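Side-chain contacts in proline dehydrogenase (Bradyrhizobium japonicum USDA 110, PDB 3HAZ), which probably oxidizes proline to glutamate in two steps, pairing an FAD-dependent proline dehydrogenase with an NAD-dependent aldehyde dehydrogenase in one chain: residues D285-E288 and L289-D292; K382-A385 and L386-R389. One frame throughout, in Å; residues are numbered along the deposited sequence.

In the fold
Interactions 1 and 2 are both local contacts within the proline dehydrogenase region, a TIM-barrel-type fold of parallel strands, one at the start of a barrel helix, the other at the end of a different one: residues 285-292 cover the first turns of helix 287-298, residues 382-389 the last turn of helix 369-384 and the loop leading to strand 390-395. Their centres lie about 23 Å apart and they do not touch, though helix 320-333 packs against side chains of both. Each is partly buried, and only interaction 2 includes exposed residues. The chemistry differs accordingly. In interaction 1 a short serine hydroxyl reinforces regular helical bonding; in interaction 2, where that bonding runs out, a long arginine folds back onto a carbonyl.

Interaction 1: residues D285-E288 and L289-D292; sequences DRLE and LSLD
Regular helical bonding joins Arg-286 through Glu-288 to Ser-290 through Asp-292, with each backbone N-H reaching the carbonyl four residues earlier; Leu-291 N meets Leu-287 O at 3.0 Å and 161°. The hydroxyl of Ser-290 adds a second grip on that same carbonyl. With chi1 at 77°, OG sits between its own backbone N and carbonyl carbon, folded back over the preceding turn, and donates to Leu-287 O at 2.7 Å, tilted 24° from the carbonyl plane. Beside this polar pair, methyl CD1 of Leu-287 meets CD1 of Leu-291 at 4.0 Å, the two side chains crossing at a slant, while Leu-291 CG lies 3.4 Å from Leu-287 O. Val-323 and Tyr-326 of helix 320-333 carry the apolar surface onward from helix 287-298, which forms a beta-alpha-beta unit with strands 276-279 and 309-314. At the helix start a water lies between Asp-285 O and Leu-289 N, accepting from the latter at 2.9 Å. The carboxylate of Asp-292 lies near Glu-288 O without bonding to it; its OD2 is taken up by salt bridges to Arg-252 and Arg-524. Were Ser-290 replaced by an alanine, Leu-287 O would probably lose the shorter of its two bonds and keep the backbone bond from Leu-291 N. The serine hydroxyl thus spends its proton within its own helix, on a carbonyl that accepts two bonds beside leucine methyls.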
# COMPACT_ATOMS: atom_id res chain seq x y z
N ASP A 285 -25.74 -3.76 36.34
CA ASP A 285 -26.73 -2.74 36.68
C ASP A 285 -27.60 -3.16 37.87
O ASP A 285 -28.38 -2.37 38.39
CB ASP A 285 -27.58 -2.31 35.47
CG ASP A 285 -28.48 -3.42 34.94
OD1 ASP A 285 -28.51 -4.52 35.52
OD2 ASP A 285 -29.15 -3.18 33.91
N ARG A 286 -27.43 -4.40 38.32
CA ARG A 286 -28.13 -4.89 39.50
C ARG A 286 -27.23 -5.00 40.74
O ARG A 286 -27.69 -5.37 41.82
CB ARG A 286 -28.78 -6.25 39.21
CG ARG A 286 -30.00 -6.17 38.29
CD ARG A 286 -30.38 -7.55 37.76
NE ARG A 286 -31.80 -7.66 37.44
CZ ARG A 286 -32.33 -8.66 36.74
NH1 ARG A 286 -31.54 -9.63 36.27
NH2 ARG A 286 -33.64 -8.70 36.50
N LEU A 287 -25.94 -4.68 40.59
CA LEU A 287 -25.00 -4.82 41.70
C LEU A 287 -25.43 -4.04 42.95
O LEU A 287 -25.55 -4.60 44.04
CB LEU A 287 -23.60 -4.38 41.29
CG LEU A 287 -22.55 -4.49 42.40
CD1 LEU A 287 -22.55 -5.89 43.01
CD2 LEU A 287 -21.16 -4.12 41.91
N GLU A 288 -25.64 -2.74 42.79
CA GLU A 288 -26.01 -1.87 43.90
C GLU A 288 -27.31 -2.30 44.57
O GLU A 288 -27.40 -2.33 45.80
CB GLU A 288 -26.15 -0.43 43.41
CG GLU A 288 -24.85 0.24 43.04
CD GLU A 288 -25.02 1.72 42.75
OE1 GLU A 288 -26.17 2.21 42.83
OE2 GLU A 288 -24.01 2.40 42.44
N LEU A 289 -28.31 -2.63 43.76
CA LEU A 289 -29.60 -3.05 44.29
C LEU A 289 -29.45 -4.35 45.06
O LEU A 289 -30.02 -4.52 46.13
CB LEU A 289 -30.61 -3.21 43.15
CG LEU A 289 -32.04 -3.59 43.57
CD1 LEU A 289 -32.64 -2.54 44.51
CD2 LEU A 289 -32.91 -3.79 42.34
N SER A 290 -28.65 -5.27 44.52
CA SER A 290 -28.46 -6.56 45.17
C SER A 290 -27.81 -6.40 46.55
O SER A 290 -28.20 -7.05 47.51
CB SER A 290 -27.61 -7.49 44.29
OG SER A 290 -26.24 -7.14 44.36
N LEU A 291 -26.81 -5.52 46.63
CA LEU A 291 -26.14 -5.26 47.89
C LEU A 291 -27.09 -4.62 48.91
O LEU A 291 -27.00 -4.89 50.11
CB LEU A 291 -24.89 -4.39 47.67
CG LEU A 291 -23.75 -5.09 46.91
CD1 LEU A 291 -22.59 -4.15 46.60
CD2 LEU A 291 -23.24 -6.31 47.67
N ASP A 292 -28.00 -3.77 48.44
CA ASP A 292 -29.02 -3.18 49.31
C ASP A 292 -29.90 -4.28 49.90
O ASP A 292 -30.18 -4.29 51.10
CB ASP A 292 -29.92 -2.22 48.53
CG ASP A 292 -29.21 -0.94 48.14
OD1 ASP A 292 -28.18 -0.60 48.76
OD2 ASP A 292 -29.69 -0.28 47.19
O HOH W 1 -28.60 -1.54 41.06

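Interaction 2: residues K382-A385 and L386-R389; sequences KLLA and LRPR
Arg-387 curls back over the end of helix 369-384 and closes on the carbonyl of Leu-384, touching it along most of its length. Its CB, placed by the backbone, lies 3.4 Å from Leu-384 O. A chi1 of -63° sets CG anti to the carbonyl carbon and brings it to 3.3 Å from the same oxygen. CD still lies beside Leu-384 O, at 3.6 Å, and a bend at chi3 (-68°) then swings the chain inward. NE completes the loop, donating to Leu-384 O at 2.7 Å and 165°. The bond is well placed at both ends, since the donor lies in the carbonyl plane on a lone pair and the oxygen lies at the edge of the guanidinium, close to its plane. CZ sits under Leu-384 CD2, a methyl that roofs one face of the group 3.7 Å above its plane, as the two side chains run side by side in the same direction. At the tip, NH2 lies beside both Leu-384 O and Leu-384 CB, whereas NH1 reaches a weak hydrogen bond to Ser-413 O. Bond and methyl together probably limit rotation of the guanidinium.

The backbone N of Arg-387 also makes a weak bond to Leu-384 O. Meanwhile Leu-386 N donates to Leu-383 O at 2.9 Å. The Leu-386 side chain lies over the last turn, its CG 3.4 Å from Lys-382 O, and packs on Ile-324 and Asp-328 of helix 320-333. Leu-383 faces strands 338-343 and 390-395. A type I beta turn from Leu-384 to Arg-387, followed by a cis peptide before Pro-388, thus leads the chain from a helix to the next parallel strand, the alpha-to-beta connection of a TIM-barrel-type fold.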
# COMPACT_ATOMS: atom_id res chain seq x y z
N LYS A 382 -6.88 -10.20 48.78
CA LYS A 382 -7.66 -9.38 49.69
C LYS A 382 -8.55 -10.24 50.59
O LYS A 382 -8.57 -10.07 51.80
CB LYS A 382 -8.53 -8.42 48.87
CG LYS A 382 -9.03 -7.19 49.59
CD LYS A 382 -9.65 -6.24 48.57
CE LYS A 382 -10.45 -5.13 49.24
NZ LYS A 382 -9.57 -4.23 50.03
N LEU A 383 -9.28 -11.18 49.98
CA LEU A 383 -10.18 -12.03 50.75
C LEU A 383 -9.44 -12.93 51.74
O LEU A 383 -9.91 -13.15 52.85
CB LEU A 383 -11.06 -12.87 49.82
CG LEU A 383 -12.22 -12.12 49.17
CD1 LEU A 383 -12.76 -12.91 47.97
CD2 LEU A 383 -13.33 -11.85 50.20
N LEU A 384 -8.29 -13.45 51.33
CA LEU A 384 -7.52 -14.34 52.19
C LEU A 384 -7.12 -13.63 53.48
O LEU A 384 -7.08 -14.24 54.55
CB LEU A 384 -6.29 -14.88 51.47
CG LEU A 384 -6.57 -15.95 50.41
CD1 LEU A 384 -5.34 -16.20 49.56
CD2 LEU A 384 -7.08 -17.25 51.04
N ALA A 385 -6.83 -12.34 53.38
CA ALA A 385 -6.40 -11.57 54.54
C ALA A 385 -7.58 -11.17 55.42
O ALA A 385 -7.39 -10.59 56.49
CB ALA A 385 -5.62 -10.33 54.10
N LEU A 386 -8.79 -11.49 54.97
CA LEU A 386 -10.01 -11.20 55.74
C LEU A 386 -10.48 -12.43 56.54
O LEU A 386 -11.47 -12.35 57.28
CB LEU A 386 -11.12 -10.66 54.83
CG LEU A 386 -10.86 -9.29 54.19
CD1 LEU A 386 -11.99 -8.88 53.24
CD2 LEU A 386 -10.63 -8.22 55.25
N ARG A 387 -9.78 -13.55 56.39
CA ARG A 387 -9.97 -14.69 57.27
C ARG A 387 -9.61 -14.25 58.69
O ARG A 387 -8.72 -13.42 58.86
CB ARG A 387 -9.08 -15.86 56.83
CG ARG A 387 -9.41 -16.41 55.44
CD ARG A 387 -8.43 -17.50 55.05
NE ARG A 387 -7.08 -16.97 54.83
CZ ARG A 387 -6.00 -17.72 54.62
NH1 ARG A 387 -6.10 -19.04 54.61
NH2 ARG A 387 -4.82 -17.15 54.43
N PRO A 388 -10.28 -14.81 59.71
CA PRO A 388 -11.25 -15.91 59.66
C PRO A 388 -12.71 -15.46 59.56
O PRO A 388 -13.58 -16.31 59.39
CB PRO A 388 -11.07 -16.61 61.02
CG PRO A 388 -10.07 -15.76 61.81
CD PRO A 388 -9.96 -14.45 61.10
N ARG A 389 -12.99 -14.17 59.70
CA ARG A 389 -14.37 -13.70 59.64
C ARG A 389 -14.97 -14.05 58.28
O ARG A 389 -16.11 -14.52 58.20
CB ARG A 389 -14.46 -12.20 59.89
CG ARG A 389 -15.88 -11.67 59.87
CD ARG A 389 -15.96 -10.21 60.28
NE ARG A 389 -15.44 -9.98 61.63
CZ ARG A 389 -16.12 -10.20 62.75
NH1 ARG A 389 -17.36 -10.67 62.71
NH2 ARG A 389 -15.56 -9.95 63.93